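Local coordinates for protein multicopper oxidase (Pseudomonas thermotolerans, PDB 6VOW) that probably oxidises phenolic compounds such as those related to lignin, in the manner of a laccase, passing the electrons through its bound coppers to molecular oxygen, at residues 42-47 / 85-90; 80-85 / 118-123; 106-111 / 137-142. One frame throughout, in Å; residues are numbered along the deposited sequence. Where two conformers were deposited one is given.

Contact 1 of 3, residues 42-47 / 85-90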
ATOM      1  N   LEU A  42      -5.067  -7.842  17.475  1.00 52.02           N
ATOM      2  CA  LEU A  42      -5.269  -6.546  16.831  1.00 41.30           C
ATOM      3  C   LEU A  42      -6.732  -6.165  16.948  1.00 40.76           C
ATOM      4  O   LEU A  42      -7.597  -6.875  16.437  1.00 44.33           O
ATOM      5  CB  LEU A  42      -4.877  -6.553  15.368  1.00 39.06           C
ATOM      6  CG  LEU A  42      -4.822  -5.151  14.731  1.00 42.44           C
ATOM      7  CD1 LEU A  42      -3.894  -4.221  15.504  1.00 54.01           C
ATOM      8  CD2 LEU A  42      -4.384  -5.170  13.297  1.00 43.51           C
ATOM      9  N   ILE A  43      -7.010  -5.025  17.584  1.00 40.16           N
ATOM     10  CA  ILE A  43      -8.396  -4.523  17.798  1.00 38.35           C
ATOM     11  C   ILE A  43      -8.663  -3.217  16.969  1.00 43.52           C
ATOM     12  O   ILE A  43      -7.959  -2.228  17.132  1.00 48.40           O
ATOM     13  CB  ILE A  43      -8.554  -4.217  19.293  1.00 43.84           C
ATOM     14  CG1 ILE A  43      -8.440  -5.478  20.149  1.00 49.89           C
ATOM     15  CG2 ILE A  43      -9.850  -3.558  19.579  1.00 53.88           C
ATOM     16  CD1 ILE A  43      -8.277  -5.175  21.627  1.00 53.17           C
ATOM     17  N   ALA A  44      -9.692  -3.243  16.115  1.00 35.33           N
ATOM     18  CA  ALA A  44     -10.284  -2.079  15.468  1.00 35.14           C
ATOM     19  C   ALA A  44     -11.348  -1.447  16.407  1.00 37.71           C
ATOM     20  O   ALA A  44     -12.285  -2.084  16.890  1.00 42.12           O
ATOM     21  CB  ALA A  44     -10.932  -2.524  14.190  1.00 36.11           C
ATOM     22  N   ALA A  45     -11.219  -0.176  16.653  1.00 33.31           N
ATOM     23  CA  ALA A  45     -12.071   0.498  17.605  1.00 36.65           C
ATOM     24  C   ALA A  45     -11.991   1.988  17.371  1.00 44.55           C
ATOM     25  O   ALA A  45     -11.005   2.440  16.780  1.00 43.65           O
ATOM     26  CB  ALA A  45     -11.621   0.222  19.022  1.00 40.08           C
ATOM     27  N   PRO A  46     -13.017   2.750  17.878  1.00 47.03           N
ATOM     28  CA  PRO A  46     -12.993   4.183  17.774  1.00 35.91           C
ATOM     29  C   PRO A  46     -11.794   4.757  18.453  1.00 36.10           C
ATOM     30  O   PRO A  46     -11.494   4.356  19.543  1.00 45.50           O
ATOM     31  CB  PRO A  46     -14.295   4.618  18.495  1.00 44.84           C
ATOM     32  CG  PRO A  46     -15.224   3.419  18.465  1.00 45.88           C
ATOM     33  CD  PRO A  46     -14.287   2.260  18.509  1.00 47.76           C
ATOM     34  N   VAL A  47     -11.104   5.661  17.784  1.00 40.02           N
ATOM     35  CA  VAL A  47     -10.023   6.477  18.383  1.00 52.07           C
ATOM     36  C   VAL A  47     -10.331   7.981  18.179  1.00 42.84           C
ATOM     37  O   VAL A  47     -10.437   8.398  17.086  1.00 46.33           O
ATOM     38  CB  VAL A  47      -8.613   6.236  17.747  1.00 52.24           C
ATOM     39  CG1 VAL A  47      -7.546   6.959  18.589  1.00 51.32           C
ATOM     40  CG2 VAL A  47      -8.268   4.798  17.639  1.00 55.85           C
ATOM     41  N   ASN A  85     -13.056  -7.207  16.154  1.00 43.59           N
ATOM     42  CA  ASN A  85     -13.798  -6.037  15.654  1.00 31.48           C
ATOM     43  C   ASN A  85     -14.556  -5.347  16.815  1.00 43.10           C
ATOM     44  O   ASN A  85     -15.565  -5.856  17.294  1.00 44.72           O
ATOM     45  CB  ASN A  85     -14.753  -6.490  14.580  1.00 37.77           C
ATOM     46  CG  ASN A  85     -15.518  -5.348  13.965  1.00 36.08           C
ATOM     47  OD1 ASN A  85     -15.229  -4.210  14.194  1.00 39.59           O
ATOM     48  ND2 ASN A  85     -16.447  -5.658  13.162  1.00 47.53           N
ATOM     49  N   LYS A  86     -14.045  -4.227  17.309  1.00 44.49           N
ATOM     50  CA  LYS A  86     -14.812  -3.399  18.272  1.00 42.04           C
ATOM     51  C   LYS A  86     -15.361  -2.081  17.687  1.00 38.74           C
ATOM     52  O   LYS A  86     -15.505  -1.037  18.371  1.00 36.35           O
ATOM     53  CB  LYS A  86     -13.978  -3.137  19.483  1.00 48.50           C
ATOM     54  CG  LYS A  86     -13.607  -4.393  20.263  1.00 57.38           C
ATOM     55  CD  LYS A  86     -13.074  -3.963  21.640  1.00 75.20           C
ATOM     56  CE  LYS A  86     -13.037  -5.059  22.698  1.00 78.76           C
ATOM     57  NZ  LYS A  86     -12.071  -4.714  23.783  1.00 72.72           N
ATOM     58  N   LEU A  87     -15.656  -2.146  16.396  1.00 41.68           N
ATOM     59  CA  LEU A  87     -16.379  -1.096  15.719  1.00 48.56           C
ATOM     60  C   LEU A  87     -17.828  -1.440  15.799  1.00 54.69           C
ATOM     61  O   LEU A  87     -18.254  -2.467  16.340  1.00 51.25           O
ATOM     62  CB  LEU A  87     -15.922  -0.934  14.248  1.00 47.54           C
ATOM     63  CG  LEU A  87     -14.487  -0.584  14.094  1.00 37.96           C
ATOM     64  CD1 LEU A  87     -14.098  -0.746  12.658  1.00 49.25           C
ATOM     65  CD2 LEU A  87     -14.160   0.824  14.589  1.00 45.76           C
ATOM     66  N   ASP A  88     -18.603  -0.540  15.252  1.00 45.01           N
ATOM     67  CA  ASP A  88     -20.022  -0.689  15.306  1.00 46.75           C
ATOM     68  C   ASP A  88     -20.549  -1.218  14.012  1.00 46.78           C
ATOM     69  O   ASP A  88     -21.713  -1.246  13.873  1.00 50.94           O
ATOM     70  CB  ASP A  88     -20.721   0.555  15.831  1.00 41.33           C
ATOM     71  CG  ASP A  88     -20.582   1.787  14.928  1.00 49.61           C
ATOM     72  OD1 ASP A  88     -20.326   1.686  13.666  1.00 60.69           O
ATOM     73  OD2 ASP A  88     -20.750   2.892  15.535  1.00 53.44           O
ATOM     74  N   GLU A  89     -19.664  -1.687  13.127  1.00 44.58           N
ATOM     75  CA  GLU A  89     -20.053  -2.331  11.896  1.00 43.66           C
ATOM     76  C   GLU A  89     -19.019  -3.371  11.392  1.00 41.55           C
ATOM     77  O   GLU A  89     -17.914  -3.378  11.831  1.00 39.59           O
ATOM     78  CB  GLU A  89     -20.247  -1.289  10.800  1.00 54.15           C
ATOM     79  CG  GLU A  89     -18.957  -0.673  10.309  1.00 53.66           C
ATOM     80  CD  GLU A  89     -19.216   0.527   9.415  1.00 51.32           C
ATOM     81  OE1 GLU A  89     -20.178   1.255   9.626  1.00 60.11           O
ATOM     82  OE2 GLU A  89     -18.492   0.754   8.501  1.00 49.60           O
ATOM     83  N   PRO A  90     -19.434  -4.198  10.421  1.00 41.61           N
ATOM     84  CA  PRO A  90     -18.545  -5.252   9.985  1.00 43.84           C
ATOM     85  C   PRO A  90     -17.234  -4.753   9.361  1.00 46.89           C
ATOM     86  O   PRO A  90     -17.176  -3.676   8.831  1.00 45.59           O
ATOM     87  CB  PRO A  90     -19.391  -6.007   8.947  1.00 48.08           C
ATOM     88  CG  PRO A  90     -20.820  -5.631   9.207  1.00 42.60           C
ATOM     89  CD  PRO A  90     -20.789  -4.286   9.777  1.00 42.92           C
TER
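Ala44 and Ala45 meet Lys86 and Leu87 where strand 78-85 ends and turns away from strand 37-49, in a beta sandwich of the cupredoxin kind that builds multicopper oxidases. One parallel bridge marks the pairing, Ala44 with Asn85, with their CA atoms 5.3 Å apart. Lys86 N then bonds to Ala44 O at 2.8 Å, though the bond is bent at its hydrogen, 131°. The chain leaves the sheet through an Asx turn, in which Asn85 OD1 accepts from Leu87 N at 3.0 Å, the donor standing above the plane of the amide carbonyl.

The tight part lies around Leu87. With CG anti to the carbonyl carbon (chi1 -61°), its two methyls divide the strand between them: CD1 meets Ala44 CB at 3.9 Å, while CD2 rests on Ala45 CA at 3.7 Å. Trp60 of strand 57-62 and Leu149 touch the same side chain, which is buried, as is Ala44. Shortening this side chain to an alanine is likely to leave a gap beside Ala44 and Ala45 and to take an apolar neighbour from Trp60.

The solvent side is looser and belongs to Lys86 and Pro46, both exposed. Lys86 runs out extended beyond CG and crosses Ile43 at a slant, its CD 3.8 Å from Ile43 CG2, so the aliphatic part of the lysine does the touching. Pro46 adds its CD, 3.5 Å from Lys86 O, and its ring runs counter to the Leu87 side chain, CD also near Leu87 CD2.

The turn is held from its other end by the Asn85 amide: ND2 bonds to Val115 O and also to Glu89 O, the latter at 3.0 Å and nearly straight, 175°, with that oxygen almost exactly in the amide plane.

Contact 2 of 3, residues 80-85 / 118-123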
ATOM      1  N   ARG A  80       0.408 -14.353  12.902  0.50 38.83           N
ATOM      2  CA  ARG A  80      -0.886 -14.795  13.480  0.50 38.45           C
ATOM      3  C   ARG A  80      -1.497 -13.626  14.164  0.50 37.65           C
ATOM      4  O   ARG A  80      -0.909 -13.042  15.096  0.50 32.51           O
ATOM      5  CB  ARG A  80      -0.683 -15.936  14.484  0.50 44.08           C
ATOM      6  CG  ARG A  80      -1.963 -16.622  14.968  0.50 48.42           C
ATOM      7  CD  ARG A  80      -1.723 -18.053  15.469  0.50 47.69           C
ATOM      8  NE  ARG A  80      -0.854 -18.077  16.649  0.50 44.17           N
ATOM      9  CZ  ARG A  80      -0.337 -19.189  17.150  0.50 38.28           C
ATOM     10  NH1 ARG A  80      -0.585 -20.323  16.590  0.50 35.11           N
ATOM     11  NH2 ARG A  80       0.441 -19.148  18.194  0.50 32.89           N
ATOM     12  N   VAL A  81      -2.653 -13.217  13.658  1.00 40.47           N
ATOM     13  CA  VAL A  81      -3.285 -12.016  14.184  1.00 39.02           C
ATOM     14  C   VAL A  81      -4.703 -12.369  14.523  1.00 43.12           C
ATOM     15  O   VAL A  81      -5.487 -12.729  13.656  1.00 47.39           O
ATOM     16  CB  VAL A  81      -3.315 -10.864  13.194  1.00 43.39           C
ATOM     17  CG1 VAL A  81      -4.026  -9.688  13.893  1.00 47.22           C
ATOM     18  CG2 VAL A  81      -1.892 -10.525  12.764  1.00 35.48           C
ATOM     19  N   ARG A  82      -4.977 -12.286  15.812  1.00 41.67           N
ATOM     20  CA  ARG A  82      -6.312 -12.385  16.381  1.00 45.73           C
ATOM     21  C   ARG A  82      -6.927 -11.003  16.197  1.00 41.31           C
ATOM     22  O   ARG A  82      -6.645 -10.078  16.959  1.00 34.76           O
ATOM     23  CB  ARG A  82      -6.182 -12.828  17.847  1.00 46.32           C
ATOM     24  CG  ARG A  82      -7.393 -12.682  18.735  1.00 54.04           C
ATOM     25  CD  ARG A  82      -8.470 -13.587  18.303  1.00 67.36           C
ATOM     26  NE  ARG A  82      -8.220 -15.024  18.555  1.00 74.56           N
ATOM     27  CZ  ARG A  82      -8.471 -15.661  19.687  1.00 72.59           C
ATOM     28  NH1 ARG A  82      -8.887 -15.027  20.780  1.00 76.20           N
ATOM     29  NH2 ARG A  82      -8.258 -16.954  19.722  1.00 69.08           N
ATOM     30  N   PHE A  83      -7.707 -10.875  15.097  1.00 38.29           N
ATOM     31  CA  PHE A  83      -8.365  -9.668  14.839  1.00 41.15           C
ATOM     32  C   PHE A  83      -9.763  -9.599  15.501  1.00 41.46           C
ATOM     33  O   PHE A  83     -10.600 -10.426  15.335  1.00 41.51           O
ATOM     34  CB  PHE A  83      -8.476  -9.361  13.370  1.00 41.44           C
ATOM     35  CG  PHE A  83      -9.395  -8.227  13.128  1.00 38.22           C
ATOM     36  CD1 PHE A  83      -9.099  -6.958  13.659  1.00 51.22           C
ATOM     37  CD2 PHE A  83     -10.524  -8.387  12.406  1.00 38.59           C
ATOM     38  CE1 PHE A  83      -9.957  -5.866  13.410  1.00 52.51           C
ATOM     39  CE2 PHE A  83     -11.406  -7.297  12.165  1.00 37.41           C
ATOM     40  CZ  PHE A  83     -11.110  -6.065  12.662  1.00 42.54           C
ATOM     41  N   ILE A  84      -9.948  -8.567  16.273  1.00 36.40           N
ATOM     42  CA  ILE A  84     -11.165  -8.395  17.037  1.00 43.63           C
ATOM     43  C   ILE A  84     -11.810  -7.112  16.604  1.00 42.04           C
ATOM     44  O   ILE A  84     -11.205  -6.052  16.742  1.00 33.85           O
ATOM     45  CB  ILE A  84     -10.887  -8.294  18.534  1.00 45.71           C
ATOM     46  CG1 ILE A  84     -10.120  -9.556  19.017  1.00 54.49           C
ATOM     47  CG2 ILE A  84     -12.209  -8.242  19.291  1.00 53.84           C
ATOM     48  CD1 ILE A  84      -9.624  -9.492  20.467  1.00 52.28           C
ATOM     49  N   ASN A  85     -13.056  -7.207  16.154  1.00 43.59           N
ATOM     50  CA  ASN A  85     -13.798  -6.037  15.654  1.00 31.48           C
ATOM     51  C   ASN A  85     -14.556  -5.347  16.815  1.00 43.10           C
ATOM     52  O   ASN A  85     -15.565  -5.856  17.294  1.00 44.72           O
ATOM     53  CB  ASN A  85     -14.753  -6.490  14.580  1.00 37.77           C
ATOM     54  CG  ASN A  85     -15.518  -5.348  13.965  1.00 36.08           C
ATOM     55  OD1 ASN A  85     -15.229  -4.210  14.194  1.00 39.59           O
ATOM     56  ND2 ASN A  85     -16.447  -5.658  13.162  1.00 47.53           N
ATOM     57  N   GLY A 118     -17.873  -6.998  17.756  1.00 60.53           N
ATOM     58  CA  GLY A 118     -17.687  -7.855  18.941  1.00 47.79           C
ATOM     59  C   GLY A 118     -17.142  -9.239  18.734  1.00 55.78           C
ATOM     60  O   GLY A 118     -16.874  -9.933  19.738  1.00 62.09           O
ATOM     61  N   GLU A 119     -16.997  -9.651  17.460  1.00 50.81           N
ATOM     62  CA  GLU A 119     -16.451 -10.937  17.065  1.00 49.20           C
ATOM     63  C   GLU A 119     -14.920 -10.768  16.809  1.00 46.71           C
ATOM     64  O   GLU A 119     -14.394  -9.671  17.012  1.00 43.83           O
ATOM     65  CB  GLU A 119     -17.120 -11.438  15.755  1.00 52.84           C
ATOM     66  CG  GLU A 119     -18.592 -11.889  15.744  1.00 59.47           C
ATOM     67  CD  GLU A 119     -19.008 -12.490  14.361  1.00 83.86           C
ATOM     68  OE1 GLU A 119     -18.186 -12.491  13.369  1.00 60.70           O
ATOM     69  OE2 GLU A 119     -20.177 -12.964  14.241  1.00 82.26           O
ATOM     70  N   TYR A 120     -14.251 -11.862  16.376  1.00 52.55           N
ATOM     71  CA  TYR A 120     -12.818 -11.927  16.037  1.00 40.18           C
ATOM     72  C   TYR A 120     -12.559 -12.812  14.866  1.00 40.41           C
ATOM     73  O   TYR A 120     -13.397 -13.568  14.486  1.00 51.37           O
ATOM     74  CB  TYR A 120     -11.972 -12.371  17.255  1.00 49.06           C
ATOM     75  CG  TYR A 120     -12.103 -13.789  17.650  1.00 48.40           C
ATOM     76  CD1 TYR A 120     -13.143 -14.211  18.514  1.00 50.13           C
ATOM     77  CD2 TYR A 120     -11.196 -14.747  17.171  1.00 46.77           C
ATOM     78  CE1 TYR A 120     -13.272 -15.554  18.872  1.00 50.21           C
ATOM     79  CE2 TYR A 120     -11.333 -16.094  17.520  1.00 52.05           C
ATOM     80  CZ  TYR A 120     -12.345 -16.463  18.391  1.00 52.02           C
ATOM     81  OH  TYR A 120     -12.468 -17.763  18.721  1.00 58.75           O
ATOM     82  N   PHE A 121     -11.387 -12.690  14.242  1.00 43.09           N
ATOM     83  CA  PHE A 121     -11.016 -13.559  13.119  1.00 42.24           C
ATOM     84  C   PHE A 121      -9.505 -13.697  13.295  1.00 46.73           C
ATOM     85  O   PHE A 121      -8.793 -12.745  13.725  1.00 48.20           O
ATOM     86  CB  PHE A 121     -11.371 -12.963  11.733  1.00 38.69           C
ATOM     87  CG  PHE A 121     -11.194 -13.918  10.592  1.00 40.94           C
ATOM     88  CD1 PHE A 121      -9.977 -13.991   9.900  1.00 34.77           C
ATOM     89  CD2 PHE A 121     -12.261 -14.775  10.175  1.00 43.38           C
ATOM     90  CE1 PHE A 121      -9.830 -14.846   8.800  1.00 39.64           C
ATOM     91  CE2 PHE A 121     -12.103 -15.650   9.075  1.00 48.73           C
ATOM     92  CZ  PHE A 121     -10.889 -15.678   8.385  1.00 44.57           C
ATOM     93  N   ASP A 122      -9.046 -14.915  13.078  1.00 42.56           N
ATOM     94  CA  ASP A 122      -7.640 -15.227  13.260  1.00 43.01           C
ATOM     95  C   ASP A 122      -7.030 -15.295  11.893  1.00 39.32           C
ATOM     96  O   ASP A 122      -7.271 -16.273  11.157  1.00 44.76           O
ATOM     97  CB  ASP A 122      -7.520 -16.538  13.955  1.00 46.94           C
ATOM     98  CG  ASP A 122      -7.610 -16.436  15.456  1.00 57.48           C
ATOM     99  OD1 ASP A 122      -7.171 -15.449  16.050  1.00 56.83           O
ATOM    100  OD2 ASP A 122      -8.068 -17.403  16.072  1.00 66.15           O
ATOM    101  N   TYR A 123      -6.232 -14.264  11.561  1.00 39.71           N
ATOM    102  CA  TYR A 123      -5.485 -14.269  10.290  1.00 43.17           C
ATOM    103  C   TYR A 123      -4.172 -14.918  10.606  1.00 40.19           C
ATOM    104  O   TYR A 123      -3.433 -14.391  11.390  1.00 44.03           O
ATOM    105  CB  TYR A 123      -5.271 -12.867   9.659  1.00 39.64           C
ATOM    106  CG  TYR A 123      -6.591 -12.179   9.294  1.00 38.75           C
ATOM    107  CD1 TYR A 123      -7.174 -12.363   8.073  1.00 37.84           C
ATOM    108  CD2 TYR A 123      -7.212 -11.322  10.183  1.00 40.78           C
ATOM    109  CE1 TYR A 123      -8.371 -11.753   7.737  1.00 39.11           C
ATOM    110  CE2 TYR A 123      -8.406 -10.693   9.870  1.00 45.70           C
ATOM    111  CZ  TYR A 123      -8.982 -10.920   8.655  1.00 34.48           C
ATOM    112  OH  TYR A 123     -10.157 -10.327   8.410  1.00 38.19           O
TER
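Arg82 and Asp122 face each other as a non-hydrogen-bonded pair of antiparallel strands, and the arginine can be followed atom by atom. Its CB starts 3.3 Å from Asp122 OD1. CG, anti to the backbone N (chi1 166°), stays 3.9 Å from Asp122 OD1, and the chain then bends at chi2 and chi3. CD comes up to the Tyr120 ring, though too closely in the model for that spacing to be trusted. NE forms the salt bridge: it reaches Asp122 OD1 at 2.7 Å, on the syn side of the carboxylate, with the oxygen close to the guanidinium plane. CZ makes an off-centre cation-pi contact, 4.2 Å from the centroid of the Tyr120 ring and 33° off its normal, and NH1 lies over that same ring face. NH2 lies 3.9 Å from Tyr120 CE2 and 3.7 Å from Asp122 OD2, without a bond.

Val81, Phe83, Phe121 and Tyr123 point to the other face of the sheet. There the edge of the Tyr123 ring meets Phe83 CB at 3.7 Å from CE2. Val81 and Tyr123 exchange two backbone bonds; beyond the last bridge, Gly118 N bonds to Asn85 O at 2.6 Å.

Segments 80-85 and 120-123 run at 158° to each other, close to antiparallel. Strand 78-85 lies inside a four-stranded sheet, between parallel strand 37-49 and antiparallel strand 120-126, which is outermost.

Contact 3 of 3, residues 106-111 / 137-142. With C2O (Cu-O-Cu linkage), chain B.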
ATOM      1  N   GLY A 106      -9.131 -11.518   3.319  1.00 39.18           N
ATOM      2  CA  GLY A 106      -9.867 -10.460   3.973  1.00 44.96           C
ATOM      3  C   GLY A 106     -10.883  -9.773   3.077  1.00 44.22           C
ATOM      4  O   GLY A 106     -11.390  -8.710   3.387  1.00 40.94           O
ATOM      5  N   VAL A 107     -11.223 -10.399   1.981  1.00 40.69           N
ATOM      6  CA  VAL A 107     -12.248  -9.852   1.142  1.00 49.68           C
ATOM      7  C   VAL A 107     -13.651 -10.420   1.490  1.00 41.97           C
ATOM      8  O   VAL A 107     -13.865 -11.641   1.467  1.00 43.16           O
ATOM      9  CB  VAL A 107     -11.909 -10.141  -0.321  1.00 45.94           C
ATOM     10  CG1 VAL A 107     -13.113  -9.775  -1.166  1.00 52.39           C
ATOM     11  CG2 VAL A 107     -10.671  -9.350  -0.717  1.00 46.80           C
ATOM     12  N   PRO A 108     -14.622  -9.553   1.807  1.00 39.22           N
ATOM     13  CA  PRO A 108     -15.865 -10.117   2.268  1.00 43.46           C
ATOM     14  C   PRO A 108     -16.477 -10.884   1.157  1.00 48.37           C
ATOM     15  O   PRO A 108     -16.485 -10.389   0.025  1.00 55.74           O
ATOM     16  CB  PRO A 108     -16.705  -8.883   2.650  1.00 46.90           C
ATOM     17  CG  PRO A 108     -15.681  -7.831   3.015  1.00 48.56           C
ATOM     18  CD  PRO A 108     -14.571  -8.091   2.032  1.00 46.34           C
ATOM     19  N   TYR A 109     -16.906 -12.099   1.484  1.00 50.99           N
ATOM     20  CA  TYR A 109     -17.668 -13.022   0.629  1.00 50.37           C
ATOM     21  C   TYR A 109     -16.855 -13.742  -0.434  1.00 52.74           C
ATOM     22  O   TYR A 109     -17.392 -14.542  -1.211  1.00 66.83           O
ATOM     23  CB  TYR A 109     -18.929 -12.349   0.071  1.00 59.92           C
ATOM     24  CG  TYR A 109     -19.792 -11.756   1.178  1.00 57.41           C
ATOM     25  CD1 TYR A 109     -20.620 -12.569   1.975  1.00 55.98           C
ATOM     26  CD2 TYR A 109     -19.797 -10.370   1.403  1.00 56.83           C
ATOM     27  CE1 TYR A 109     -21.413 -12.012   2.986  1.00 59.11           C
ATOM     28  CE2 TYR A 109     -20.567  -9.808   2.387  1.00 62.43           C
ATOM     29  CZ  TYR A 109     -21.363 -10.628   3.166  1.00 56.60           C
ATOM     30  OH  TYR A 109     -22.095 -10.031   4.096  1.00 59.60           O
ATOM     31  N   VAL A 110     -15.553 -13.494  -0.436  1.00 53.98           N
ATOM     32  CA  VAL A 110     -14.614 -14.214  -1.285  1.00 57.41           C
ATOM     33  C   VAL A 110     -13.659 -14.949  -0.363  1.00 59.50           C
ATOM     34  O   VAL A 110     -13.473 -16.139  -0.548  1.00 66.22           O
ATOM     35  CB  VAL A 110     -13.893 -13.218  -2.211  1.00 62.36           C
ATOM     36  CG1 VAL A 110     -12.610 -13.767  -2.811  1.00 54.49           C
ATOM     37  CG2 VAL A 110     -14.873 -12.733  -3.298  1.00 69.02           C
ATOM     38  N   SER A 111     -13.082 -14.238   0.622  1.00 55.94           N
ATOM     39  CA  SER A 111     -12.165 -14.826   1.617  1.00 52.06           C
ATOM     40  C   SER A 111     -12.930 -15.390   2.795  1.00 55.07           C
ATOM     41  O   SER A 111     -12.620 -16.449   3.277  1.00 57.49           O
ATOM     42  CB  SER A 111     -11.150 -13.807   2.260  1.00 53.87           C
ATOM     43  OG  SER A 111     -10.675 -14.233   3.652  1.00 65.28           O
ATOM     44  N   PRO A 137      -9.056  -2.480   5.850  1.00 37.06           N
ATOM     45  CA  PRO A 137     -10.277  -3.236   5.576  1.00 37.77           C
ATOM     46  C   PRO A 137     -10.500  -3.349   4.166  1.00 35.98           C
ATOM     47  O   PRO A 137      -9.892  -2.618   3.387  1.00 37.20           O
ATOM     48  CB  PRO A 137     -11.388  -2.378   6.198  1.00 36.75           C
ATOM     49  CG  PRO A 137     -10.676  -1.646   7.263  1.00 40.77           C
ATOM     50  CD  PRO A 137      -9.335  -1.341   6.724  1.00 42.45           C
ATOM     51  N   HIS A 138     -11.365  -4.290   3.832  1.00 37.86           N
ATOM     52  CA  HIS A 138     -11.883  -4.394   2.494  1.00 38.94           C
ATOM     53  C   HIS A 138     -13.416  -4.407   2.480  1.00 43.49           C
ATOM     54  O   HIS A 138     -14.016  -5.064   1.674  1.00 47.36           O
ATOM     55  CB  HIS A 138     -11.337  -5.630   1.866  1.00 43.06           C
ATOM     56  CG  HIS A 138     -10.903  -5.393   0.494  1.00 42.11           C
ATOM     57  ND1 HIS A 138     -11.804  -5.309  -0.538  1.00 56.93           N
ATOM     58  CD2 HIS A 138      -9.696  -5.074  -0.008  1.00 40.89           C
ATOM     59  CE1 HIS A 138     -11.158  -5.027  -1.650  1.00 53.33           C
ATOM     60  NE2 HIS A 138      -9.884  -4.906  -1.353  1.00 55.20           N
ATOM     61  N   GLU A 139     -13.995  -3.644   3.395  1.00 43.43           N
ATOM     62  CA  GLU A 139     -15.407  -3.577   3.638  1.00 45.37           C
ATOM     63  C   GLU A 139     -15.622  -2.134   3.989  1.00 48.80           C
ATOM     64  O   GLU A 139     -14.878  -1.627   4.810  1.00 47.77           O
ATOM     65  CB  GLU A 139     -15.828  -4.472   4.824  1.00 51.49           C
ATOM     66  CG  GLU A 139     -17.327  -4.389   5.200  1.00 66.86           C
ATOM     67  CD  GLU A 139     -18.225  -5.550   4.728  1.00 73.49           C
ATOM     68  OE1 GLU A 139     -19.218  -5.883   5.437  1.00 83.51           O
ATOM     69  OE2 GLU A 139     -17.985  -6.112   3.647  1.00 77.12           O
ATOM     70  N   SER A 140     -16.618  -1.471   3.399  1.00 47.85           N
ATOM     71  CA  SER A 140     -16.904  -0.054   3.715  1.00 47.26           C
ATOM     72  C   SER A 140     -15.620   0.764   3.616  1.00 42.15           C
ATOM     73  O   SER A 140     -15.287   1.529   4.489  1.00 44.99           O
ATOM     74  CB  SER A 140     -17.499   0.087   5.151  1.00 57.45           C
ATOM     75  OG  SER A 140     -18.599  -0.784   5.379  1.00 52.70           O
ATOM     76  N   SER A 141     -14.922   0.589   2.521  1.00 39.79           N
ATOM     77  CA  SER A 141     -13.531   0.865   2.454  1.00 42.88           C
ATOM     78  C   SER A 141     -13.248   2.335   2.564  1.00 41.11           C
ATOM     79  O   SER A 141     -12.502   2.745   3.439  1.00 51.53           O
ATOM     80  CB  SER A 141     -12.923   0.235   1.187  1.00 51.97           C
ATOM     81  OG  SER A 141     -13.169  -1.190   1.082  1.00 49.12           O
ATOM     82  N   ALA A 142     -13.908   3.161   1.761  1.00 49.41           N
ATOM     83  CA  ALA A 142     -13.695   4.635   1.742  1.00 47.94           C
ATOM     84  C   ALA A 142     -13.863   5.221   3.116  1.00 41.17           C
ATOM     85  O   ALA A 142     -13.009   5.989   3.641  1.00 44.35           O
ATOM     86  CB  ALA A 142     -14.685   5.282   0.761  1.00 53.32           C
TER
HETATM   87 CU2  C2O B 501      -4.739  -2.372  -0.279  1.00 46.92          CU
HETATM   88 CU3  C2O B 501      -8.039  -4.650  -2.531  1.00 49.24          CU
HETATM   89  O1  C2O B 501      -6.333  -3.459  -1.546  1.00 42.25           O
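Over one face of the His138 imidazole sits Val107 CG2, 4.2 Å from the ring centroid and only 12° off the normal, a CH-pi contact placed over the middle of the ring. At the ring's edge, near its plane, lies O1 of the Cu-O-Cu linkage, and NE2 binds the copper atom CU3 at 2.2 Å. Val107 reaches the face with CG2 anti to the carbonyl carbon, a placing in which the valine runs beside the histidine. The torsion of His138 itself is unusual: chi1 of -136° falls away from any staggered position, consistent with a ring whose direction is set by the metal.

Nearer the backbone, His138 has further neighbours. Gly106 O comes within 3.4 Å of His138 CB. The same carbonyl is bonded to Thr92 OG1, which also bonds to His138 N, so one hydroxyl links the two segments from outside. Pro108 packs its CD against His138 O at 3.1 Å and sets its CG close to Glu139, whose OE2 lies beside the proline ring. The loop carrying Val107 and Pro108 is drawn together by Val107 O, which accepts from Val110 N at 3.1 Å and from Ser111 N at 2.8 Å.

His393 and His438 complete the protein ligands of CU3, their rings standing steeply to that of His138, and Val107 touches His393 as well. His136, Pro137 and His138 form a His-X-His motif, a hallmark of multicopper oxidases. Together with the further copper bound by His94 and His391, the linked pair makes up the trinuclear cluster at which, as in laccases, oxygen is probably reduced.

In the fold
From the N terminus, strand 37-49 opens contact 1, which closes 38 residues on as the chain passes into 85-90. Contact 2 has opened by then at 80-85, so the two cross, sharing Asn85, and together line up three neighbouring strands of one sheet: 37-49, 78-85, 120-126. The chain next reaches 106-111, opening contact 3, before 118-123 closes contact 2; these loops cross as well. Contact 3 closes last, at 137-142, entirely after contact 1. No pair nests. The sheet of contacts 1 and 2 is thereby joined to the copper-binding loop: Pro90 touches Glu139, and Tyr123 comes near Gly106. The centres of contacts 1 and 2 are about 11 Å apart.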